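Local coordinates for phosphate binding protein (Planctomyces limnophilus, PDB 4JWO) that probably binds phosphate as the PstS-family receptor of a system that carries phosphate across the cytoplasmic membrane, at residues G61-G67 with K90-S96; Y202-I207 with P281-P285. All coordinates share one frame; numbering follows the deposited sequence.

Contact 1 of 2, residues G61-G67 with K90-S96; sequences GTIAVDG and KLTVAMS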
loop_
_atom_site.group_PDB
_atom_site.type_symbol
_atom_site.label_atom_id
_atom_site.label_comp_id
_atom_site.label_asym_id
_atom_site.label_seq_id
_atom_site.Cartn_x
_atom_site.Cartn_y
_atom_site.Cartn_z
ATOM N N GLY A 61 -25.190 -0.008 14.824
ATOM C CA GLY A 61 -24.295 -0.971 15.440
ATOM C C GLY A 61 -22.824 -0.597 15.402
ATOM O O GLY A 61 -22.442 0.445 14.868
ATOM N N THR A 62 -21.995 -1.462 15.978
ATOM C CA THR A 62 -20.553 -1.255 15.997
ATOM C C THR A 62 -19.867 -2.185 15.005
ATOM O O THR A 62 -20.169 -3.378 14.949
ATOM C CB THR A 62 -19.972 -1.513 17.398
ATOM O OG1 THR A 62 -20.683 -0.728 18.362
ATOM C CG2 THR A 62 -18.490 -1.153 17.445
ATOM N N ILE A 63 -18.948 -1.626 14.222
ATOM C CA ILE A 63 -18.112 -2.405 13.319
ATOM C C ILE A 63 -16.663 -2.257 13.767
ATOM O O ILE A 63 -16.135 -1.148 13.817
ATOM C CB ILE A 63 -18.249 -1.915 11.868
ATOM C CG1 ILE A 63 -19.721 -1.800 11.474
ATOM C CG2 ILE A 63 -17.520 -2.849 10.905
ATOM C CD1 ILE A 63 -19.939 -1.101 10.148
ATOM N N ALA A 64 -16.030 -3.372 14.117
ATOM C CA ALA A 64 -14.623 -3.357 14.502
ATOM C C ALA A 64 -13.751 -3.642 13.287
ATOM O O ALA A 64 -13.768 -4.757 12.765
ATOM C CB ALA A 64 -14.363 -4.387 15.591
ATOM N N VAL A 65 -12.992 -2.636 12.844
ATOM C CA VAL A 65 -12.085 -2.766 11.701
ATOM C C VAL A 65 -10.644 -2.740 12.203
ATOM O O VAL A 65 -10.317 -1.982 13.116
ATOM C CB VAL A 65 -12.279 -1.606 10.691
ATOM C CG1 VAL A 65 -11.416 -1.816 9.439
ATOM C CG2 VAL A 65 -13.738 -1.486 10.302
ATOM N N ASP A 66 -9.785 -3.566 11.616
ATOM C CA ASP A 66 -8.377 -3.596 11.991
ATOM C C ASP A 66 -7.606 -3.873 10.720
ATOM O O ASP A 66 -8.195 -3.915 9.644
ATOM C CB ASP A 66 -8.133 -4.694 13.035
ATOM C CG ASP A 66 -6.874 -4.462 13.851
ATOM O OD1 ASP A 66 -5.958 -3.779 13.353
ATOM O OD2 ASP A 66 -6.803 -4.972 14.991
ATOM N N GLY A 67 -6.296 -4.051 10.832
ATOM C CA GLY A 67 -5.514 -4.459 9.685
ATOM C C GLY A 67 -4.295 -3.608 9.401
ATOM O O GLY A 67 -3.736 -2.965 10.296
ATOM N N LYS A 90 -21.125 2.986 14.713
ATOM C CA LYS A 90 -19.822 3.371 15.242
ATOM C C LYS A 90 -18.736 2.476 14.666
ATOM O O LYS A 90 -18.790 1.252 14.797
ATOM C CB LYS A 90 -19.800 3.313 16.773
ATOM C CG LYS A 90 -18.516 3.866 17.394
ATOM C CD LYS A 90 -18.604 3.922 18.922
ATOM C CE LYS A 90 -18.503 2.534 19.559
ATOM N NZ LYS A 90 -17.133 2.232 20.082
ATOM N N LEU A 91 -17.760 3.099 14.014
ATOM C CA LEU A 91 -16.619 2.391 13.455
ATOM C C LEU A 91 -15.409 2.619 14.348
ATOM O O LEU A 91 -15.056 3.760 14.644
ATOM C CB LEU A 91 -16.297 2.907 12.050
ATOM C CG LEU A 91 -17.093 2.472 10.814
ATOM C CD1 LEU A 91 -16.841 1.019 10.497
ATOM C CD2 LEU A 91 -18.574 2.734 10.966
ATOM N N THR A 92 -14.786 1.534 14.795
ATOM C CA THR A 92 -13.477 1.630 15.427
ATOM C C THR A 92 -12.465 1.063 14.447
ATOM O O THR A 92 -12.622 -0.058 13.962
ATOM C CB THR A 92 -13.408 0.865 16.761
ATOM O OG1 THR A 92 -13.661 -0.527 16.538
ATOM C CG2 THR A 92 -14.435 1.409 17.738
ATOM N N VAL A 93 -11.437 1.844 14.137
ATOM C CA VAL A 93 -10.439 1.403 13.174
ATOM C C VAL A 93 -9.085 1.287 13.850
ATOM O O VAL A 93 -8.536 2.279 14.332
ATOM C CB VAL A 93 -10.327 2.362 11.965
ATOM C CG1 VAL A 93 -9.409 1.772 10.915
ATOM C CG2 VAL A 93 -11.692 2.628 11.363
ATOM N N ALA A 94 -8.550 0.071 13.877
ATOM C CA ALA A 94 -7.260 -0.178 14.498
ATOM C C ALA A 94 -6.244 -0.500 13.424
ATOM O O ALA A 94 -6.588 -0.650 12.250
ATOM C CB ALA A 94 -7.359 -1.322 15.486
HETATM N N MSE A 95 -4.991 -0.649 13.836
HETATM C CA MSE A 95 -3.905 -0.816 12.886
HETATM C C MSE A 95 -2.891 -1.847 13.359
HETATM O O MSE A 95 -1.712 -1.539 13.516
HETATM C CB MSE A 95 -3.220 0.533 12.680
HETATM C CG MSE A 95 -2.511 0.657 11.365
HETATM SE SE MSE A 95 -1.668 2.413 11.286
HETATM C CE MSE A 95 -0.226 2.034 12.500
ATOM N N SER A 96 -3.360 -3.070 13.586
ATOM C CA SER A 96 -2.518 -4.135 14.121
ATOM C C SER A 96 -1.530 -4.700 13.108
ATOM O O SER A 96 -0.625 -5.451 13.472
ATOM C CB SER A 96 -3.387 -5.268 14.671
ATOM O OG SER A 96 -4.205 -4.779 15.713
HETATM O O HOH W 1 -11.239 -1.889 15.696
#
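Ala94 CB sits over one face of the Asp66 carboxylate, 3.6 Å from Asp66 CG, while Ser96 takes the edge with both of its polar groups. The syn lone pair of Asp66 OD1 receives Ser96 N at 2.7 Å in a nearly straight bond (168°), and that of Asp66 OD2 receives Ser96 OG, also at 2.7 Å. On the anti side of OD1, 25° out of the carboxylate plane, Gly67 N is a further donor. With CG anti to the backbone N (chi1 -158°), the carboxylate swings across to the 94-96 turn. Were Asp66 cut back to an alanine, Ser96 N and Ser96 OG would probably lose their acceptors and the 94-96 segment would be freer to shift.

The two segments leading into this turn are the parallel strands 61-67 and 89-93, joined by helix 72-85 as a beta-alpha-beta crossover in the first lobe of a type II periplasmic binding protein. Backbone bonds knit them from Lys90 N to Gly61 O through to Ala94 N to Val65 O, 2.8 Å. On the face toward helix 72-85, Leu91 CD1 lies alongside Ile63, 3.5 Å from Ile63 CB, and reaches Val65 CG2. On the face that carries Ala64 and Thr92, water 1 donates to Val65 O at 2.7 Å and also hydrogen-bonds Thr92 OG1.

Contact 2 of 2, residues Y202-I207 with P281-P285; sequences YFTEVI and PLSRP
Val206 meets the 281-285 segment with both its branch point and one methyl: Val206 CB packs on Pro281 CB at 3.9 Å, and Val206 CG2 touches Leu282 CD2 at 3.7 Å. That same leucine methyl reaches Phe203 CD1 at 4.1 Å and, more loosely, Ile207 CD1, so one branch of Leu282 serves three side chains of the helix. Within the helix, Ile207 CG1 lies over the centre of one face of the Phe203 ring, and Tyr240 and Trp167 add aromatic contacts to that ring. Val160, from helix 160-167, touches both Ile207 and Pro281.

Helix 198-208 here crosses the start of strand 283-291, which pairs with the long strand 134-148; Leu282 and Arg284 hydrogen-bond through their backbones to Leu144 and Asp142. Long strands of this kind running between two lobes are consistent with the hinge of a type II periplasmic binding protein.

Farther out, Tyr202 OH donates to Pro281 O at 2.7 Å, which pins the phenol end. Arg284 leaves its backbone with CG between N and the carbonyl carbon (chi1 67°) and then runs extended, sliding back over the ring in the opposite direction to the tyrosine. Its guanidinium lies flat on one face in an offset cation-pi stack, centres 3.8 Å apart and planes 4° apart. At the outer edge of the guanidinium, the Glu205 carboxylate stands turned by 54°, and its salt bridge is made of weak bonds: Arg284 NH1 is 3.1 Å from Glu205 OE2, and both NH1 and NH2 reach OE1. Ser116 touches both charged side chains, and Lys212 touches Glu205, probably adding positive charge beside the carboxylate.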
loop_
_atom_site.group_PDB
_atom_site.type_symbol
_atom_site.label_atom_id
_atom_site.label_comp_id
_atom_site.label_asym_id
_atom_site.label_seq_id
_atom_site.Cartn_x
_atom_site.Cartn_y
_atom_site.Cartn_z
ATOM N N TYR A 202 5.287 -0.169 3.572
ATOM C CA TYR A 202 5.280 -0.873 2.285
ATOM C C TYR A 202 6.693 -0.947 1.698
ATOM O O TYR A 202 7.188 -2.034 1.380
ATOM C CB TYR A 202 4.303 -0.168 1.324
ATOM C CG TYR A 202 4.127 -0.799 -0.049
ATOM C CD1 TYR A 202 4.699 -2.032 -0.367
ATOM C CD2 TYR A 202 3.384 -0.150 -1.028
ATOM C CE1 TYR A 202 4.537 -2.596 -1.632
ATOM C CE2 TYR A 202 3.219 -0.706 -2.289
ATOM C CZ TYR A 202 3.790 -1.924 -2.583
ATOM O OH TYR A 202 3.632 -2.492 -3.833
ATOM N N PHE A 203 7.343 0.204 1.565
ATOM C CA PHE A 203 8.669 0.248 0.954
ATOM C C PHE A 203 9.646 -0.645 1.692
ATOM O O PHE A 203 10.339 -1.466 1.091
ATOM C CB PHE A 203 9.184 1.683 0.941
ATOM C CG PHE A 203 10.477 1.847 0.206
ATOM C CD1 PHE A 203 10.486 1.932 -1.185
ATOM C CD2 PHE A 203 11.673 1.905 0.894
ATOM C CE1 PHE A 203 11.683 2.080 -1.879
ATOM C CE2 PHE A 203 12.871 2.048 0.211
ATOM C CZ PHE A 203 12.868 2.136 -1.183
ATOM N N THR A 204 9.697 -0.513 3.012
ATOM C CA THR A 204 10.639 -1.327 3.774
ATOM C C THR A 204 10.305 -2.814 3.711
ATOM O O THR A 204 11.213 -3.640 3.631
ATOM C CB THR A 204 10.770 -0.864 5.245
ATOM O OG1 THR A 204 9.508 -1.011 5.909
ATOM C CG2 THR A 204 11.230 0.573 5.298
ATOM N N GLU A 205 9.021 -3.169 3.725
ATOM C CA GLU A 205 8.627 -4.577 3.637
ATOM C C GLU A 205 9.179 -5.230 2.370
ATOM O O GLU A 205 9.782 -6.303 2.425
ATOM C CB GLU A 205 7.095 -4.717 3.645
ATOM C CG GLU A 205 6.574 -6.142 3.419
ATOM C CD GLU A 205 5.054 -6.191 3.253
ATOM O OE1 GLU A 205 4.364 -5.244 3.698
ATOM O OE2 GLU A 205 4.548 -7.169 2.668
ATOM N N VAL A 206 8.979 -4.580 1.232
ATOM C CA VAL A 206 9.289 -5.255 -0.025
ATOM C C VAL A 206 10.722 -5.040 -0.486
ATOM O O VAL A 206 11.243 -5.835 -1.271
ATOM C CB VAL A 206 8.274 -4.929 -1.141
ATOM C CG1 VAL A 206 6.863 -5.310 -0.674
ATOM C CG2 VAL A 206 8.356 -3.457 -1.550
ATOM N N ILE A 207 11.368 -4.006 0.040
ATOM C CA ILE A 207 12.766 -3.744 -0.290
ATOM C C ILE A 207 13.722 -4.394 0.706
ATOM O O ILE A 207 14.730 -5.003 0.315
ATOM C CB ILE A 207 13.057 -2.233 -0.397
ATOM C CG1 ILE A 207 12.263 -1.605 -1.555
ATOM C CG2 ILE A 207 14.545 -1.986 -0.586
ATOM C CD1 ILE A 207 12.455 -2.317 -2.907
ATOM N N PRO A 281 8.030 -5.300 -7.133
ATOM C CA PRO A 281 7.072 -5.359 -6.020
ATOM C C PRO A 281 6.454 -4.045 -5.559
ATOM O O PRO A 281 5.715 -4.068 -4.571
ATOM C CB PRO A 281 7.930 -5.915 -4.888
ATOM C CG PRO A 281 9.268 -5.252 -5.127
ATOM C CD PRO A 281 9.417 -5.206 -6.648
ATOM N N LEU A 282 6.730 -2.939 -6.232
ATOM C CA LEU A 282 6.315 -1.637 -5.715
ATOM C C LEU A 282 4.911 -1.164 -6.122
ATOM O O LEU A 282 4.545 -0.020 -5.879
ATOM C CB LEU A 282 7.385 -0.580 -6.019
ATOM C CG LEU A 282 8.675 -0.803 -5.224
ATOM C CD1 LEU A 282 9.793 0.099 -5.746
ATOM C CD2 LEU A 282 8.433 -0.527 -3.752
ATOM N N SER A 283 4.119 -2.045 -6.728
ATOM C CA SER A 283 2.669 -1.843 -6.718
ATOM C C SER A 283 2.020 -3.155 -6.353
ATOM O O SER A 283 2.534 -4.224 -6.678
ATOM C CB SER A 283 2.126 -1.286 -8.045
ATOM O OG SER A 283 2.160 -2.236 -9.106
ATOM N N ARG A 284 0.900 -3.073 -5.642
ATOM C CA ARG A 284 0.203 -4.277 -5.211
ATOM C C ARG A 284 -1.237 -3.945 -4.862
ATOM O O ARG A 284 -1.543 -2.814 -4.475
ATOM C CB ARG A 284 0.899 -4.884 -3.991
ATOM C CG ARG A 284 0.822 -4.031 -2.733
ATOM C CD ARG A 284 1.653 -4.659 -1.652
ATOM N NE ARG A 284 1.748 -3.824 -0.463
ATOM C CZ ARG A 284 2.410 -4.179 0.635
ATOM N NH1 ARG A 284 3.042 -5.344 0.688
ATOM N NH2 ARG A 284 2.453 -3.364 1.672
ATOM N N PRO A 285 -2.127 -4.943 -4.970
ATOM C CA PRO A 285 -3.532 -4.729 -4.630
ATOM C C PRO A 285 -3.729 -4.687 -3.122
ATOM O O PRO A 285 -2.969 -5.311 -2.378
ATOM C CB PRO A 285 -4.228 -5.949 -5.238
ATOM C CG PRO A 285 -3.156 -7.022 -5.264
ATOM C CD PRO A 285 -1.871 -6.284 -5.524
#

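Overall arrangement
Contact 1 and contact 2 are about 24 Å apart between centres, with their nearest atoms about 10 Å apart, and do not touch. They follow one another along the chain and reach the same branched mixed sheet: strand 61-67 pairs with 112-115, which lies antiparallel to 283-291, the strand that opens in contact 2. Contact 1 is peripheral, its centre about 19 Å from that of the chain, whereas contact 2 is central, at about 7 Å. A sulfate ion, probably from the crystallisation liquor, lies about 4 Å from the side chain of Glu205 in contact 2; for a PstS relative it may mark the anion-binding cleft between the lobes.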